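Local coordinates for protein phosphonate monoester hydrolase (Ruegeria pomeroyi, PDB 4UPK) that is a hydrolase of the sulfatase family, in the alkaline phosphatase clan, with an alpha/beta fold built round a large mixed sheet, at residues E58-R63 with E319-I324; A64-A69 with P371-A376; F216-F221 with L237-P242; L246-P251 with R310-G315. All blocks are in the same frame, centred on the assembly; numbering follows the deposited sequence.

The four contacts lie in the sulfatase-family part of the chain and fasten helices and a loop round its large mixed sheet. Contact 1 is the hub, with its centre about 12, 13 and 14 Å from the centres of contacts 2, 3 and 4. It shares helix 60-67 with contact 2 and helix 303-333 with contact 4. Contacts 2 and 3 reach the same sheet, through strands 372-375 and 234-239, but their centres are about 19 Å apart. Along the chain, contacts 1 and 2 cross. Contacts 3 and 4 follow one another inside the loop that contact 1 closes. Early and late parts of the family fold are thus tied together.

Contact 1 of 4, residues E58-R63 with E319-I324; sequences ELPHLR and EVDTHI
This contact joins two helices at the N-terminal end of one of them: D321 of helix 303-333 places its carboxylate against the backbone of L59 to L62, where helix 60-67 begins. Both helices belong to the layers round the mixed sheet of the alkaline phosphatase-like alpha/beta fold. V320 and I324 of the long helix also touch I41 on strand 35-41. L59 holds the N-cap position, and its O accepts the N-H of R63. P60 has no N-H to give. The next two amides, at H61 and L62, are taken by D321. H61 N donates to D321 OD2 at 2.9 Å, with an angle of 164°, and meets the syn lone pair of that oxygen. L62 N donates to D321 OD1, also at 2.9 Å, and comes from the syn side, 19° out of the carboxylate plane. Bonds to both oxygens fix the rotation of the carboxylate. The positive end of the helix dipole would probably favour the charged form of D321. With CG anti to the backbone N (chi1 -168°), D321 reaches across to the other helix. Carbon atoms also pack against the acid. The P60 ring brings CD to 3.3 Å from D321 OD2. The H61 ring turns its edge to the same oxygen, with CD2 3.4 Å from D321 OD2. Further along, the two helices meet through carbon alone, where L62 CD2 lies 4.0 Å from I324 CD1.

Contact 2 of 4, residues A64-A69 with P371-A376; sequences ALAQDA and PLIIRA
I373 and R375 of strand 372-375 both face the end of helix 60-67, and they bury more surface here than any other residue of the two segments. I373 does so with carbon. Its CG2 branch, anti to the backbone N, points into the helix end and meets three residues. L65 CD2 and A69 CB each lie 3.8 Å from I373 CG2. A66 adds its CA to the same methyl, and A66 CB is 4.1 Å from I373 CD1. L65 crosses the isoleucine at a slant.

The strand lies in the mixed sheet of the sulfatase fold, between strands 70-76 and 340-346 and antiparallel to both. The helix leads through D68 and A69 straight into strand 70-76, so the contact folds this turn over the next strand of the same sheet. A69 points its CB at the strand, 3.4 Å from I374 O and 3.7 Å from R375 CB.

R375 runs extended from CG to NE, past A69 and along the D68 carbonyl. R375 NE then forms a salt bridge with D68 OD2 at 3.0 Å. The bond is bent, at 143°, and arrives from above the carboxylate plane, 61° out of it. The two flat groups are 38° apart. D68 OD2 has a second partner, Y337 OH, which together with R375 holds this oxygen. A water links the other ends: it donates to D68 OD1 at 2.7 Å and accepts from R375 NH2.

Contact 3 of 4, residues F216-F221 with L237-P242; sequences FLTDQF and LTYIRP
Y239 and T218 join strand 234-239 to helix 213-224, which covers one side of the strand. Leaving the strand at CB, Y239 holds CG anti to its carbonyl carbon (chi1 -65°), and this swings the ring toward the helix. Y239 CD1 lies 4.4 Å from L217 CD2. Next along the ring, Y239 CE1 passes 3.3 Å from T218 OG1. Across the ring, Y239 CE2 packs against I324 CG1 of helix 303-333. At the tip, Y239 OH donates a hydrogen bond to T218 OG1 at 2.9 Å, with that oxygen near the plane of the ring.

The other contacts are mostly between apolar side chains. L217 and L237 slide past each other in opposite directions, with L217 CG 3.8 Å from L237 CD1. L217 CD2 also presses on the backbone of T238, 3.1 Å from T238 O. L237 CD2 lies over one face of the F221 ring. The axes of segments 216-221 and 237-239 approach to 9.5 Å and run nearly antiparallel, at 170°. This is the helix-on-sheet packing of an alpha/beta fold, and the strand lies between parallel strands 35-41 and 125-127.

T218 OG1 is also bonded to T214 O, one helical turn back. Both hydroxyls, of Y239 and of T218, therefore have partners inside a buried contact.

Contact 4 of 4, residues L246-P251 with R310-G315; sequences LVAPAP and RAVYLG
The loop that follows strand 234-239 lies across helix 303-333 here, with L246 and A248 facing V312. The segment has no regular structure but alternates like an extended chain: L246 and A248 turn to the helix, and V247 turns from it. V312 is the centre of the contact. Its CG1, anti to the backbone N (chi1 170°), reaches the loop and beds down on the backbone between the two facing residues. V312 CG1 is 3.7 Å from V247 N and 3.8 Å from L246 C. The same methyl meets L246 CB at 3.9 Å and, more loosely, A248 CB at 4.3 Å. The L246 side chain extends toward the helix, and its CD2 lies 4.3 Å from Y313 CB. All the residues that touch are buried, and the contact is made by apolar side chains and backbone.

The loop is held from elsewhere too, through backbone bonds of L246 with F292 and of A248 with A205. L309 and L316 of the same helix extend the surface under L246. Y313 leads off to the far side, where its OH bonds to Q43 O and R45 N and its side chain touches C48 of helix 46-49, close to the end of strand 35-41.

Contact 1 of 4, residues E58-R63 with E319-I324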
loop_
_atom_site.group_PDB
_atom_site.type_symbol
_atom_site.label_atom_id
_atom_site.label_comp_id
_atom_site.label_asym_id
_atom_site.label_seq_id
_atom_site.Cartn_x
_atom_site.Cartn_y
_atom_site.Cartn_z
ATOM N N GLU A 58 12.389 41.602 -26.628
ATOM C CA GLU A 58 13.768 41.144 -26.642
ATOM C C GLU A 58 13.885 39.880 -25.844
ATOM O O GLU A 58 13.668 39.903 -24.638
ATOM C CB GLU A 58 14.737 42.213 -26.084
ATOM C CG GLU A 58 14.618 43.602 -26.705
ATOM C CD GLU A 58 14.758 43.697 -28.208
ATOM O OE1 GLU A 58 15.729 43.129 -28.752
ATOM O OE2 GLU A 58 13.910 44.366 -28.840
ATOM N N LEU A 59 14.220 38.762 -26.518
ATOM C CA LEU A 59 14.430 37.455 -25.875
ATOM C C LEU A 59 15.784 36.873 -26.367
ATOM O O LEU A 59 15.807 35.766 -26.924
ATOM C CB LEU A 59 13.250 36.493 -26.146
ATOM C CG LEU A 59 11.848 36.940 -25.681
ATOM C CD1 LEU A 59 10.781 35.939 -26.134
ATOM C CD2 LEU A 59 11.779 37.119 -24.147
ATOM N N PRO A 60 16.921 37.587 -26.165
ATOM C CA PRO A 60 18.196 37.119 -26.724
ATOM C C PRO A 60 18.723 35.776 -26.271
ATOM O O PRO A 60 19.327 35.090 -27.091
ATOM C CB PRO A 60 19.167 38.252 -26.376
ATOM C CG PRO A 60 18.566 38.905 -25.200
ATOM C CD PRO A 60 17.114 38.903 -25.520
ATOM N N HIS A 61 18.554 35.424 -24.984
ATOM C CA HIS A 61 19.080 34.166 -24.457
ATOM C C HIS A 61 18.308 32.958 -24.938
ATOM O O HIS A 61 18.924 31.960 -25.320
ATOM C CB HIS A 61 19.258 34.219 -22.933
ATOM C CG HIS A 61 20.289 35.206 -22.515
ATOM N ND1 HIS A 61 21.629 34.963 -22.703
ATOM C CD2 HIS A 61 20.139 36.416 -21.936
ATOM C CE1 HIS A 61 22.259 36.020 -22.211
ATOM N NE2 HIS A 61 21.396 36.922 -21.740
ATOM N N LEU A 62 16.976 33.082 -25.013
ATOM C CA LEU A 62 16.081 32.043 -25.556
ATOM C C LEU A 62 16.295 31.892 -27.078
ATOM O O LEU A 62 16.286 30.780 -27.597
ATOM C CB LEU A 62 14.607 32.359 -25.228
ATOM C CG LEU A 62 14.212 32.233 -23.742
ATOM C CD1 LEU A 62 12.926 32.977 -23.451
ATOM C CD2 LEU A 62 14.087 30.778 -23.310
ATOM N N ARG A 63 16.532 33.005 -27.769
ATOM C CA ARG A 63 16.785 33.005 -29.218
ATOM C C ARG A 63 18.198 32.500 -29.536
ATOM O O ARG A 63 18.395 31.864 -30.573
ATOM C CB ARG A 63 16.521 34.393 -29.824
ATOM C CG ARG A 63 15.038 34.670 -30.002
ATOM C CD ARG A 63 14.714 36.117 -30.334
ATOM N NE ARG A 63 13.284 36.387 -30.154
ATOM C CZ ARG A 63 12.757 37.584 -29.911
ATOM N NH1 ARG A 63 13.535 38.658 -29.824
ATOM N NH2 ARG A 63 11.451 37.716 -29.745
ATOM N N GLU A 319 12.733 39.963 -18.665
ATOM C CA GLU A 319 13.418 39.715 -17.404
ATOM C C GLU A 319 13.644 38.204 -17.169
ATOM O O GLU A 319 14.704 37.822 -16.693
ATOM C CB GLU A 319 12.697 40.382 -16.230
ATOM C CG GLU A 319 13.500 40.307 -14.920
ATOM C CD GLU A 319 12.684 40.570 -13.669
ATOM O OE1 GLU A 319 11.439 40.469 -13.740
ATOM O OE2 GLU A 319 13.282 40.905 -12.621
ATOM N N VAL A 320 12.698 37.346 -17.569
ATOM C CA VAL A 320 12.875 35.881 -17.476
ATOM C C VAL A 320 14.051 35.478 -18.375
ATOM O O VAL A 320 14.925 34.714 -17.950
ATOM C CB VAL A 320 11.554 35.127 -17.819
ATOM C CG1 VAL A 320 11.798 33.679 -18.240
ATOM C CG2 VAL A 320 10.569 35.213 -16.658
ATOM N N ASP A 321 14.075 36.029 -19.604
ATOM C CA ASP A 321 15.143 35.823 -20.565
ATOM C C ASP A 321 16.529 36.145 -19.991
ATOM O O ASP A 321 17.401 35.308 -20.125
ATOM C CB ASP A 321 14.909 36.623 -21.837
ATOM C CG ASP A 321 15.844 36.190 -22.931
ATOM O OD1 ASP A 321 15.509 35.230 -23.639
ATOM O OD2 ASP A 321 16.959 36.753 -23.018
ATOM N N THR A 322 16.737 37.340 -19.382
ATOM C CA THR A 322 18.029 37.772 -18.790
ATOM C C THR A 322 18.524 36.767 -17.747
ATOM O O THR A 322 19.701 36.437 -17.743
ATOM C CB THR A 322 17.917 39.187 -18.172
ATOM O OG1 THR A 322 17.357 40.109 -19.110
ATOM C CG2 THR A 322 19.252 39.724 -17.652
ATOM N N HIS A 323 17.624 36.289 -16.872
ATOM C CA HIS A 323 17.950 35.311 -15.843
ATOM C C HIS A 323 18.238 33.906 -16.378
ATOM O O HIS A 323 19.068 33.221 -15.795
ATOM C CB HIS A 323 16.946 35.346 -14.677
ATOM C CG HIS A 323 17.086 36.592 -13.868
ATOM N ND1 HIS A 323 18.123 36.748 -12.978
ATOM C CD2 HIS A 323 16.378 37.744 -13.921
ATOM C CE1 HIS A 323 18.000 37.973 -12.487
ATOM N NE2 HIS A 323 16.965 38.611 -13.027
ATOM N N ILE A 324 17.627 33.501 -17.509
ATOM C CA ILE A 324 17.878 32.203 -18.170
ATOM C C ILE A 324 19.300 32.207 -18.772
ATOM O O ILE A 324 19.963 31.178 -18.763
ATOM C CB ILE A 324 16.741 31.800 -19.188
ATOM C CG1 ILE A 324 15.500 31.321 -18.423
ATOM C CG2 ILE A 324 17.202 30.711 -20.224
ATOM C CD1 ILE A 324 14.245 31.040 -19.273
#

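Contact 2 of 4, residues A64-A69 with P371-A376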
loop_
_atom_site.group_PDB
_atom_site.type_symbol
_atom_site.label_atom_id
_atom_site.label_comp_id
_atom_site.label_asym_id
_atom_site.label_seq_id
_atom_site.Cartn_x
_atom_site.Cartn_y
_atom_site.Cartn_z
ATOM N N ALA A 64 19.167 32.726 -28.618
ATOM C CA ALA A 64 20.532 32.220 -28.785
ATOM C C ALA A 64 20.519 30.714 -28.604
ATOM O O ALA A 64 21.148 30.013 -29.400
ATOM C CB ALA A 64 21.488 32.878 -27.788
ATOM N N LEU A 65 19.747 30.206 -27.603
ATOM C CA LEU A 65 19.604 28.765 -27.366
ATOM C C LEU A 65 18.947 28.079 -28.554
ATOM O O LEU A 65 19.426 27.029 -28.968
ATOM C CB LEU A 65 18.853 28.464 -26.061
ATOM C CG LEU A 65 18.671 26.975 -25.706
ATOM C CD1 LEU A 65 20.005 26.332 -25.234
ATOM C CD2 LEU A 65 17.565 26.788 -24.686
ATOM N N ALA A 66 17.881 28.684 -29.129
ATOM C CA ALA A 66 17.180 28.160 -30.313
ATOM C C ALA A 66 18.153 28.044 -31.509
ATOM O O ALA A 66 18.108 27.057 -32.249
ATOM C CB ALA A 66 16.009 29.068 -30.673
ATOM N N GLN A 67 19.055 29.040 -31.658
ATOM C CA GLN A 67 20.084 29.085 -32.701
ATOM C C GLN A 67 21.119 27.948 -32.552
ATOM O O GLN A 67 21.686 27.501 -33.549
ATOM C CB GLN A 67 20.774 30.463 -32.700
ATOM C CG GLN A 67 20.792 31.159 -34.058
ATOM C CD GLN A 67 19.408 31.385 -34.612
ATOM O OE1 GLN A 67 18.655 32.229 -34.120
ATOM N NE2 GLN A 67 19.037 30.613 -35.632
ATOM N N ASP A 68 21.331 27.472 -31.314
ATOM C CA ASP A 68 22.262 26.398 -31.004
ATOM C C ASP A 68 21.530 25.070 -30.701
ATOM O O ASP A 68 22.134 24.131 -30.176
ATOM C CB ASP A 68 23.160 26.838 -29.827
ATOM C CG ASP A 68 24.386 25.983 -29.605
ATOM O OD1 ASP A 68 25.057 25.632 -30.603
ATOM O OD2 ASP A 68 24.673 25.654 -28.432
ATOM N N ALA A 69 20.236 24.980 -31.050
ATOM C CA ALA A 69 19.415 23.802 -30.738
ATOM C C ALA A 69 18.274 23.546 -31.711
ATOM O O ALA A 69 18.280 24.063 -32.827
ATOM C CB ALA A 69 18.866 23.926 -29.316
ATOM N N PRO A 371 6.158 27.764 -26.854
ATOM C CA PRO A 371 7.496 27.551 -27.407
ATOM C C PRO A 371 8.126 26.272 -26.843
ATOM O O PRO A 371 7.785 25.844 -25.742
ATOM C CB PRO A 371 8.263 28.804 -26.975
ATOM C CG PRO A 371 7.590 29.242 -25.700
ATOM C CD PRO A 371 6.141 28.866 -25.862
ATOM N N LEU A 372 9.020 25.646 -27.627
ATOM C CA LEU A 372 9.739 24.445 -27.255
ATOM C C LEU A 372 11.123 24.422 -27.899
ATOM O O LEU A 372 11.243 24.442 -29.125
ATOM C CB LEU A 372 8.956 23.126 -27.536
ATOM C CG LEU A 372 9.708 21.811 -27.213
ATOM C CD1 LEU A 372 10.048 21.685 -25.735
ATOM C CD2 LEU A 372 8.928 20.620 -27.638
ATOM N N ILE A 373 12.163 24.401 -27.048
ATOM C CA ILE A 373 13.554 24.348 -27.476
ATOM C C ILE A 373 14.158 23.168 -26.765
ATOM O O ILE A 373 14.038 23.043 -25.540
ATOM C CB ILE A 373 14.388 25.657 -27.217
ATOM C CG1 ILE A 373 13.670 26.948 -27.729
ATOM C CG2 ILE A 373 15.805 25.534 -27.822
ATOM C CD1 ILE A 373 14.142 28.278 -27.065
ATOM N N ILE A 374 14.802 22.285 -27.536
ATOM C CA ILE A 374 15.475 21.140 -26.969
ATOM C C ILE A 374 16.908 21.100 -27.467
ATOM O O ILE A 374 17.150 21.059 -28.675
ATOM C CB ILE A 374 14.718 19.786 -27.168
ATOM C CG1 ILE A 374 13.290 19.831 -26.530
ATOM C CG2 ILE A 374 15.562 18.602 -26.627
ATOM C CD1 ILE A 374 12.399 18.548 -26.741
ATOM N N ARG A 375 17.858 21.119 -26.525
ATOM C CA ARG A 375 19.260 20.964 -26.849
ATOM C C ARG A 375 19.743 19.674 -26.227
ATOM O O ARG A 375 19.551 19.432 -25.036
ATOM C CB ARG A 375 20.130 22.135 -26.367
ATOM C CG ARG A 375 21.416 22.189 -27.181
ATOM C CD ARG A 375 22.446 23.127 -26.626
ATOM N NE ARG A 375 23.695 23.053 -27.393
ATOM C CZ ARG A 375 24.644 22.134 -27.222
ATOM N NH1 ARG A 375 24.496 21.174 -26.316
ATOM N NH2 ARG A 375 25.737 22.155 -27.972
ATOM N N ALA A 376 20.373 18.849 -27.043
ATOM C CA ALA A 376 20.939 17.592 -26.604
ATOM C C ALA A 376 22.301 17.459 -27.255
ATOM O O ALA A 376 22.441 17.867 -28.413
ATOM C CB ALA A 376 20.037 16.439 -27.036
HETATM O O HOH W 1 25.941 23.081 -31.057
#

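Contact 3 of 4, residues F216-F221 with L237-P242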
loop_
_atom_site.group_PDB
_atom_site.type_symbol
_atom_site.label_atom_id
_atom_site.label_comp_id
_atom_site.label_asym_id
_atom_site.label_seq_id
_atom_site.Cartn_x
_atom_site.Cartn_y
_atom_site.Cartn_z
ATOM N N PHE A 216 15.256 36.124 -7.734
ATOM C CA PHE A 216 15.366 35.316 -6.523
ATOM C C PHE A 216 15.414 33.818 -6.820
ATOM O O PHE A 216 16.277 33.134 -6.252
ATOM C CB PHE A 216 14.264 35.686 -5.505
ATOM C CG PHE A 216 14.273 34.832 -4.269
ATOM C CD1 PHE A 216 15.126 35.125 -3.210
ATOM C CD2 PHE A 216 13.490 33.678 -4.195
ATOM C CE1 PHE A 216 15.186 34.289 -2.086
ATOM C CE2 PHE A 216 13.555 32.843 -3.077
ATOM C CZ PHE A 216 14.388 33.162 -2.021
ATOM N N LEU A 217 14.512 33.308 -7.692
ATOM C CA LEU A 217 14.483 31.870 -8.038
ATOM C C LEU A 217 15.762 31.431 -8.748
ATOM O O LEU A 217 16.321 30.396 -8.406
ATOM C CB LEU A 217 13.229 31.492 -8.858
ATOM C CG LEU A 217 12.961 30.004 -9.091
ATOM C CD1 LEU A 217 12.820 29.208 -7.775
ATOM C CD2 LEU A 217 11.759 29.819 -9.920
ATOM N N THR A 218 16.253 32.263 -9.678
ATOM C CA THR A 218 17.505 32.080 -10.418
ATOM C C THR A 218 18.678 32.061 -9.434
ATOM O O THR A 218 19.574 31.217 -9.565
ATOM C CB THR A 218 17.682 33.183 -11.479
ATOM O OG1 THR A 218 16.454 33.316 -12.197
ATOM C CG2 THR A 218 18.831 32.880 -12.442
ATOM N N ASP A 219 18.667 32.987 -8.452
ATOM C CA ASP A 219 19.683 33.043 -7.404
ATOM C C ASP A 219 19.691 31.759 -6.565
ATOM O O ASP A 219 20.764 31.252 -6.281
ATOM C CB ASP A 219 19.494 34.283 -6.513
ATOM C CG ASP A 219 19.827 35.621 -7.158
ATOM O OD1 ASP A 219 20.446 35.627 -8.250
ATOM O OD2 ASP A 219 19.434 36.645 -6.603
ATOM N N GLN A 220 18.515 31.207 -6.238
ATOM C CA GLN A 220 18.368 29.953 -5.482
ATOM C C GLN A 220 18.909 28.744 -6.253
ATOM O O GLN A 220 19.584 27.899 -5.662
ATOM C CB GLN A 220 16.926 29.739 -4.993
ATOM C CG GLN A 220 16.433 30.770 -3.953
ATOM C CD GLN A 220 17.486 31.274 -2.999
ATOM O OE1 GLN A 220 18.004 32.391 -3.135
ATOM N NE2 GLN A 220 17.844 30.461 -2.028
ATOM N N PHE A 221 18.663 28.698 -7.574
ATOM C CA PHE A 221 19.220 27.695 -8.497
ATOM C C PHE A 221 20.757 27.775 -8.480
ATOM O O PHE A 221 21.429 26.763 -8.281
ATOM C CB PHE A 221 18.694 27.943 -9.930
ATOM C CG PHE A 221 19.249 27.023 -10.985
ATOM C CD1 PHE A 221 18.624 25.807 -11.271
ATOM C CD2 PHE A 221 20.396 27.366 -11.699
ATOM C CE1 PHE A 221 19.139 24.954 -12.263
ATOM C CE2 PHE A 221 20.924 26.503 -12.672
ATOM C CZ PHE A 221 20.290 25.310 -12.952
ATOM N N LEU A 237 13.304 23.773 -13.060
ATOM C CA LEU A 237 13.215 25.196 -12.724
ATOM C C LEU A 237 11.990 25.818 -13.430
ATOM O O LEU A 237 11.835 25.704 -14.650
ATOM C CB LEU A 237 14.563 25.872 -13.067
ATOM C CG LEU A 237 14.734 27.401 -12.996
ATOM C CD1 LEU A 237 14.882 27.897 -11.565
ATOM C CD2 LEU A 237 15.968 27.818 -13.779
ATOM N N THR A 238 11.084 26.407 -12.617
ATOM C CA THR A 238 9.775 26.916 -13.014
ATOM C C THR A 238 9.541 28.394 -12.686
ATOM O O THR A 238 9.292 28.766 -11.531
ATOM C CB THR A 238 8.675 26.029 -12.390
ATOM O OG1 THR A 238 8.796 26.115 -10.972
ATOM C CG2 THR A 238 8.752 24.556 -12.835
ATOM N N TYR A 239 9.577 29.222 -13.725
ATOM C CA TYR A 239 9.336 30.654 -13.633
ATOM C C TYR A 239 7.866 30.929 -13.853
ATOM O O TYR A 239 7.320 30.548 -14.885
ATOM C CB TYR A 239 10.144 31.415 -14.700
ATOM C CG TYR A 239 11.641 31.327 -14.532
ATOM C CD1 TYR A 239 12.301 32.118 -13.597
ATOM C CD2 TYR A 239 12.410 30.494 -15.350
ATOM C CE1 TYR A 239 13.688 32.073 -13.461
ATOM C CE2 TYR A 239 13.800 30.449 -15.231
ATOM C CZ TYR A 239 14.436 31.248 -14.285
ATOM O OH TYR A 239 15.800 31.259 -14.152
ATOM N N ILE A 240 7.237 31.594 -12.889
ATOM C CA ILE A 240 5.846 31.997 -12.946
ATOM C C ILE A 240 5.640 33.100 -13.967
ATOM O O ILE A 240 4.697 33.040 -14.739
ATOM C CB ILE A 240 5.277 32.348 -11.525
ATOM C CG1 ILE A 240 3.730 32.534 -11.548
ATOM C CG2 ILE A 240 5.995 33.529 -10.859
ATOM C CD1 ILE A 240 2.949 31.221 -11.959
ATOM N N ARG A 241 6.554 34.102 -13.973
ATOM C CA ARG A 241 6.557 35.241 -14.873
ATOM C C ARG A 241 6.840 34.831 -16.314
ATOM O O ARG A 241 7.677 33.948 -16.520
ATOM C CB ARG A 241 7.581 36.301 -14.416
ATOM C CG ARG A 241 7.346 36.860 -13.016
ATOM C CD ARG A 241 5.943 37.360 -12.787
ATOM N NE ARG A 241 5.827 38.033 -11.499
ATOM C CZ ARG A 241 4.826 38.839 -11.153
ATOM N NH1 ARG A 241 3.857 39.117 -12.019
ATOM N NH2 ARG A 241 4.802 39.394 -9.953
ATOM N N PRO A 242 6.178 35.451 -17.337
ATOM C CA PRO A 242 5.109 36.482 -17.263
ATOM C C PRO A 242 3.767 35.876 -16.855
ATOM O O PRO A 242 3.354 34.863 -17.415
ATOM C CB PRO A 242 5.103 37.056 -18.687
ATOM C CG PRO A 242 5.469 35.859 -19.562
ATOM C CD PRO A 242 6.459 35.061 -18.746
#

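Contact 4 of 4, residues L246-P251 with R310-G315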
loop_
_atom_site.group_PDB
_atom_site.type_symbol
_atom_site.label_atom_id
_atom_site.label_comp_id
_atom_site.label_asym_id
_atom_site.label_seq_id
_atom_site.Cartn_x
_atom_site.Cartn_y
_atom_site.Cartn_z
ATOM N N LEU A 246 0.029 41.313 -13.027
ATOM C CA LEU A 246 0.990 41.972 -13.898
ATOM C C LEU A 246 1.626 43.213 -13.284
ATOM O O LEU A 246 0.980 44.246 -13.109
ATOM C CB LEU A 246 0.404 42.271 -15.295
ATOM C CG LEU A 246 0.037 41.060 -16.171
ATOM C CD1 LEU A 246 -0.632 41.523 -17.455
ATOM C CD2 LEU A 246 1.279 40.212 -16.503
ATOM N N VAL A 247 2.902 43.068 -12.921
ATOM C CA VAL A 247 3.761 44.094 -12.361
ATOM C C VAL A 247 5.190 43.702 -12.702
ATOM O O VAL A 247 5.532 42.527 -12.605
ATOM C CB VAL A 247 3.508 44.387 -10.837
ATOM C CG1 VAL A 247 3.889 43.212 -9.919
ATOM C CG2 VAL A 247 4.173 45.687 -10.404
ATOM N N ALA A 248 6.009 44.676 -13.139
ATOM C CA ALA A 248 7.405 44.434 -13.491
ATOM C C ALA A 248 8.321 45.384 -12.742
ATOM O O ALA A 248 7.968 46.558 -12.583
ATOM C CB ALA A 248 7.612 44.555 -15.001
ATOM N N PRO A 249 9.486 44.904 -12.219
ATOM C CA PRO A 249 10.397 45.834 -11.536
ATOM C C PRO A 249 11.110 46.763 -12.539
ATOM O O PRO A 249 11.227 46.410 -13.722
ATOM C CB PRO A 249 11.356 44.890 -10.817
ATOM C CG PRO A 249 11.450 43.713 -11.717
ATOM C CD PRO A 249 10.073 43.546 -12.304
ATOM N N ALA A 250 11.533 47.965 -12.087
ATOM C CA ALA A 250 12.253 48.943 -12.927
ATOM C C ALA A 250 13.549 48.283 -13.490
ATOM O O ALA A 250 14.229 47.595 -12.725
ATOM C CB ALA A 250 12.603 50.185 -12.113
ATOM N N PRO A 251 13.869 48.374 -14.805
ATOM C CA PRO A 251 13.246 49.198 -15.859
ATOM C C PRO A 251 12.215 48.506 -16.753
ATOM O O PRO A 251 11.712 49.130 -17.701
ATOM C CB PRO A 251 14.463 49.609 -16.687
ATOM C CG PRO A 251 15.326 48.377 -16.668
ATOM C CD PRO A 251 15.125 47.763 -15.293
ATOM N N ARG A 310 -0.157 44.418 -21.854
ATOM C CA ARG A 310 0.593 43.755 -22.917
ATOM C C ARG A 310 2.082 44.137 -22.861
ATOM O O ARG A 310 2.926 43.243 -22.928
ATOM C CB ARG A 310 -0.048 44.056 -24.284
ATOM C CG ARG A 310 -1.274 43.199 -24.543
ATOM C CD ARG A 310 -2.164 43.654 -25.691
ATOM N NE ARG A 310 -1.535 43.564 -27.018
ATOM C CZ ARG A 310 -1.518 42.473 -27.783
ATOM N NH1 ARG A 310 -2.096 41.353 -27.366
ATOM N NH2 ARG A 310 -0.925 42.498 -28.976
ATOM N N ALA A 311 2.398 45.444 -22.640
ATOM C CA ALA A 311 3.769 45.945 -22.486
ATOM C C ALA A 311 4.432 45.416 -21.185
ATOM O O ALA A 311 5.626 45.101 -21.207
ATOM C CB ALA A 311 3.787 47.471 -22.503
ATOM N N VAL A 312 3.668 45.332 -20.070
ATOM C CA VAL A 312 4.140 44.822 -18.772
ATOM C C VAL A 312 4.492 43.337 -18.887
ATOM O O VAL A 312 5.562 42.933 -18.437
ATOM C CB VAL A 312 3.146 45.142 -17.609
ATOM C CG1 VAL A 312 3.529 44.393 -16.321
ATOM C CG2 VAL A 312 3.067 46.655 -17.361
ATOM N N TYR A 313 3.607 42.546 -19.530
ATOM C CA TYR A 313 3.761 41.114 -19.809
ATOM C C TYR A 313 5.049 40.843 -20.606
ATOM O O TYR A 313 5.820 39.954 -20.228
ATOM C CB TYR A 313 2.529 40.604 -20.585
ATOM C CG TYR A 313 2.649 39.189 -21.116
ATOM C CD1 TYR A 313 3.181 38.939 -22.381
ATOM C CD2 TYR A 313 2.173 38.108 -20.387
ATOM C CE1 TYR A 313 3.275 37.641 -22.887
ATOM C CE2 TYR A 313 2.258 36.805 -20.886
ATOM C CZ TYR A 313 2.807 36.578 -22.138
ATOM O OH TYR A 313 2.888 35.297 -22.646
ATOM N N LEU A 314 5.274 41.605 -21.704
ATOM C CA LEU A 314 6.468 41.488 -22.532
ATOM C C LEU A 314 7.744 41.860 -21.764
ATOM O O LEU A 314 8.773 41.227 -21.970
ATOM C CB LEU A 314 6.346 42.311 -23.834
ATOM C CG LEU A 314 5.234 41.935 -24.822
ATOM C CD1 LEU A 314 5.132 42.970 -25.926
ATOM C CD2 LEU A 314 5.457 40.537 -25.416
ATOM N N GLY A 315 7.647 42.827 -20.853
ATOM C CA GLY A 315 8.761 43.257 -19.999
ATOM C C GLY A 315 9.197 42.186 -19.011
ATOM O O GLY A 315 10.390 41.986 -18.813
#